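Side-chain contacts in myosin regulatory light chain (Physarum polycephalum, PDB 2BL0), which binds a calcium ion through an EF-hand loop and, as in other myosin regulatory light chains, probably embraces and stiffens the heavy-chain lever arm: residues E50-A53 with T54-K58; E7-E10 with A11-F15. All coordinates share one frame; numbering follows the deposited sequence. Where two conformers were deposited one is given.

Overall arrangement
Contact 2 (residues 7-15) comes first along the chain, in helix 3-15, and contact 1 (residues 50-58) follows, at the end of helix 41-51 and in the loop leading into strand 58-60. Their centres lie about 17 Å apart and their nearest atoms about 7 Å, so they do not touch. Both belong to one pair of EF-hands, whose loops are joined by the antiparallel strands 22-24 and 58-60. Helix 61-72 connects them more directly: Glu63 binds the calcium ion of contact 1, while Phe61 meets Phe12 of contact 2 edge-to-face. The incoming helix of one hand is thus packed against the outgoing helix of the metal-binding hand.

Contact 1. Residues E50-A53 with T54-K58; sequences EADA and TGNGK. With CA (calcium ion), chain E.
Asp52 opens the calcium loop and meets Thr54, Gly55, Asn56, Gly57 and Lys58 through a carboxylate whose two oxygens do different work. Asp52 OD1 binds the calcium ion at 2.3 Å and also takes a weak hydrogen bond from Asn56 N. Asp52 OD2 turns to the backbone and accepts from Gly57 N at 2.8 Å, met on the syn side and 28° out of the carboxylate plane, so calcium on OD1 and Gly57 N on OD2 together hold the carboxylate's rotation. Thr54 OG1 reaches the metal at 2.4 Å because chi1 of 64° sets it between the backbone N and the carbonyl carbon. Asn56 OD1 also binds the calcium ion, from a side chain crossing that of Asp52 at about a right angle; it accepts from Lys58 N at 3.2 Å as well, an Asx turn. Lys58 contributes its carbonyl O, and Glu63 adds both carboxylate oxygens. A type I turn, with Gly55 N bonded to Asp52 O at 3.0 Å, shapes the start of the loop. At the backbone angles of Gly57 a CB would jam against the preceding carbonyl oxygen, which calls for glycine. The outer side contrasts with this dense centre: Ala53 is exposed and its CB points away, as does that of Lys58, whose side chain leads away from residues 50-53. Within the shell, Asp52 OD1 and Asn56 OD1 lie 3.1 Å apart, oxygens whose mutual repulsion the cation would probably offset, while the carboxylates of Asp52 and Glu63 would balance its double charge.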
# COMPACT_ATOMS: atom_id res chain seq x y z
N GLU C 50 -15.23 5.77 31.09
CA GLU C 50 -14.99 5.52 29.66
C GLU C 50 -15.00 4.02 29.39
O GLU C 50 -15.56 3.54 28.39
CB GLU C 50 -13.60 6.06 29.23
CG GLU C 50 -13.51 7.55 29.00
CD GLU C 50 -12.11 8.06 28.74
OE1 GLU C 50 -11.11 7.35 29.04
OE2 GLU C 50 -12.00 9.20 28.22
N ALA C 51 -14.37 3.27 30.30
CA ALA C 51 -14.18 1.83 30.12
C ALA C 51 -15.44 1.06 30.50
O ALA C 51 -15.80 0.10 29.83
CB ALA C 51 -13.02 1.35 30.96
N ASP C 52 -16.11 1.51 31.56
CA ASP C 52 -17.31 0.86 32.08
C ASP C 52 -18.55 1.39 31.35
O ASP C 52 -19.34 2.15 31.90
CB ASP C 52 -17.41 1.12 33.58
CG ASP C 52 -18.64 0.44 34.22
OD1 ASP C 52 -19.10 -0.62 33.74
OD2 ASP C 52 -19.19 0.92 35.25
N ALA C 53 -18.71 0.96 30.11
CA ALA C 53 -19.79 1.47 29.25
C ALA C 53 -21.16 1.17 29.81
O ALA C 53 -22.07 1.97 29.65
CB ALA C 53 -19.67 0.92 27.86
N THR C 54 -21.33 0.03 30.47
CA THR C 54 -22.64 -0.32 31.03
C THR C 54 -22.94 0.42 32.32
O THR C 54 -24.08 0.38 32.79
CB THR C 54 -22.77 -1.81 31.35
OG1 THR C 54 -21.83 -2.15 32.37
CG2 THR C 54 -22.47 -2.69 30.15
N GLY C 55 -21.93 1.06 32.90
CA GLY C 55 -22.14 1.91 34.07
C GLY C 55 -22.48 1.16 35.34
O GLY C 55 -23.09 1.71 36.25
N ASN C 56 -22.07 -0.11 35.42
CA ASN C 56 -22.44 -0.97 36.54
C ASN C 56 -21.34 -1.10 37.62
O ASN C 56 -21.50 -1.85 38.60
CB ASN C 56 -22.86 -2.33 36.02
CG ASN C 56 -21.68 -3.24 35.77
OD1 ASN C 56 -20.72 -2.81 35.15
ND2 ASN C 56 -21.75 -4.48 36.25
N GLY C 57 -20.24 -0.38 37.45
CA GLY C 57 -19.12 -0.40 38.39
C GLY C 57 -18.06 -1.49 38.17
O GLY C 57 -17.13 -1.65 39.00
N LYS C 58 -18.19 -2.22 37.08
CA LYS C 58 -17.30 -3.34 36.75
C LYS C 58 -16.95 -3.33 35.26
O LYS C 58 -17.83 -3.39 34.43
CB LYS C 58 -18.00 -4.66 37.08
CG LYS C 58 -18.28 -4.91 38.56
CD LYS C 58 -18.92 -6.28 38.76
CE LYS C 58 -19.18 -6.60 40.20
NZ LYS C 58 -20.48 -6.07 40.64
CA CA E . -19.59 -2.75 33.08

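Contact 2. Residues E7-E10 with A11-F15; sequences EFKE and AFELF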
# COMPACT_ATOMS: atom_id res chain seq x y z
N GLU C 7 -3.51 -8.96 22.24
CA GLU C 7 -2.70 -8.07 23.05
C GLU C 7 -3.57 -7.33 24.08
O GLU C 7 -3.19 -7.16 25.24
CB GLU C 7 -2.00 -7.07 22.14
CG GLU C 7 -1.02 -6.20 22.88
CD GLU C 7 -0.14 -5.40 21.96
OE1 GLU C 7 -0.68 -4.60 21.16
OE2 GLU C 7 1.09 -5.57 22.06
N PHE C 8 -4.73 -6.86 23.65
CA PHE C 8 -5.61 -6.19 24.61
C PHE C 8 -6.10 -7.16 25.67
O PHE C 8 -6.23 -6.78 26.82
CB PHE C 8 -6.79 -5.50 23.93
CG PHE C 8 -6.39 -4.32 23.10
CD1 PHE C 8 -5.39 -3.44 23.52
CD2 PHE C 8 -7.01 -4.09 21.88
CE1 PHE C 8 -5.04 -2.37 22.74
CE2 PHE C 8 -6.65 -3.02 21.12
CZ PHE C 8 -5.66 -2.16 21.56
N LYS C 9 -6.32 -8.41 25.30
CA LYS C 9 -6.77 -9.41 26.25
C LYS C 9 -5.66 -9.71 27.25
O LYS C 9 -5.91 -9.80 28.44
CB LYS C 9 -7.25 -10.69 25.53
CG LYS C 9 -7.75 -11.82 26.43
CD LYS C 9 -9.04 -11.48 27.13
CE LYS C 9 -9.48 -12.56 28.11
NZ LYS C 9 -9.95 -11.96 29.40
N GLU C 10 -4.42 -9.82 26.77
CA GLU C 10 -3.27 -10.06 27.63
C GLU C 10 -3.12 -8.92 28.65
O GLU C 10 -2.89 -9.17 29.82
CB GLU C 10 -1.99 -10.25 26.81
CG GLU C 10 -1.94 -11.59 26.09
CD GLU C 10 -0.85 -11.70 25.04
OE1 GLU C 10 -0.14 -10.70 24.79
OE2 GLU C 10 -0.70 -12.80 24.45
N ALA C 11 -3.30 -7.68 28.20
CA ALA C 11 -3.21 -6.52 29.08
C ALA C 11 -4.30 -6.55 30.12
O ALA C 11 -4.06 -6.31 31.29
CB ALA C 11 -3.29 -5.24 28.28
N PHE C 12 -5.54 -6.81 29.68
CA PHE C 12 -6.66 -6.89 30.60
C PHE C 12 -6.38 -7.95 31.69
O PHE C 12 -6.66 -7.74 32.88
CB PHE C 12 -7.94 -7.24 29.84
CG PHE C 12 -9.17 -7.27 30.71
CD1 PHE C 12 -9.88 -6.11 30.97
CD2 PHE C 12 -9.59 -8.45 31.29
CE1 PHE C 12 -11.01 -6.14 31.78
CE2 PHE C 12 -10.70 -8.50 32.11
CZ PHE C 12 -11.42 -7.34 32.35
N GLU C 13 -5.84 -9.08 31.27
CA GLU C 13 -5.52 -10.17 32.19
C GLU C 13 -4.51 -9.70 33.24
O GLU C 13 -4.63 -10.03 34.41
CB GLU C 13 -5.00 -11.40 31.43
CG GLU C 13 -6.08 -12.18 30.71
CD GLU C 13 -7.19 -12.63 31.63
OE1 GLU C 13 -6.95 -13.50 32.48
OE2 GLU C 13 -8.29 -12.07 31.51
N LEU C 14 -3.52 -8.91 32.83
CA LEU C 14 -2.53 -8.38 33.78
C LEU C 14 -3.21 -7.43 34.75
O LEU C 14 -2.87 -7.40 35.93
CB LEU C 14 -1.39 -7.63 33.08
CG LEU C 14 -0.30 -8.43 32.39
CD1 LEU C 14 0.86 -7.50 32.03
CD2 LEU C 14 0.19 -9.60 33.24
N PHE C 15 -4.18 -6.66 34.25
CA PHE C 15 -4.92 -5.72 35.09
C PHE C 15 -5.97 -6.42 35.99
O PHE C 15 -6.58 -5.77 36.85
CB PHE C 15 -5.62 -4.66 34.24
CG PHE C 15 -4.70 -3.89 33.31
CD1 PHE C 15 -3.33 -3.74 33.59
CD2 PHE C 15 -5.19 -3.32 32.15
CE1 PHE C 15 -2.50 -3.07 32.73
CE2 PHE C 15 -4.37 -2.63 31.29
CZ PHE C 15 -3.03 -2.50 31.57
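Lys9 and Glu13 meet through bends in both side chains: Lys9 starts with CG anti to its own N and then folds at chi2 (68°) and again at chi4, while Glu13, its CG anti to the carbonyl carbon, folds at chi2 (-56°). The two side chains, one helical turn apart, converge in a salt bridge of 2.7 Å from Lys9 NZ to Glu13 OE2. The ammonium comes from above the carboxylate plane, 41° out of it. Glu13 CG rests 3.3 Å from Lys9 O, and OE2 lies at the edge of the Phe12 ring, in its plane. Lys9 NZ also passes 4.0 Å from Phe12 CD2, at an oblique position. A methionine in place of Lys9 would probably leave the Glu13 carboxylate without its charged mate and less restrained in its rotation. Beneath the pair the backbone is regular: Phe12 N bonds to Phe8 O at 2.9 Å, Glu13 N to Lys9 O at 2.9 Å, and Leu14 N to Glu10 O at 3.1 Å. Ala11 O sits over one face of the Phe15 ring, offset toward its rim. Glu7 forms a salt bridge with a basic side chain of another protein's chain. The whole is an amphipathic alpha-helix with an i to i+4 salt bridge on one flank, serving as the incoming helix of an EF-hand, with its phenylalanines buried against helix 61-72, strand 22-24 and the chain of another protein.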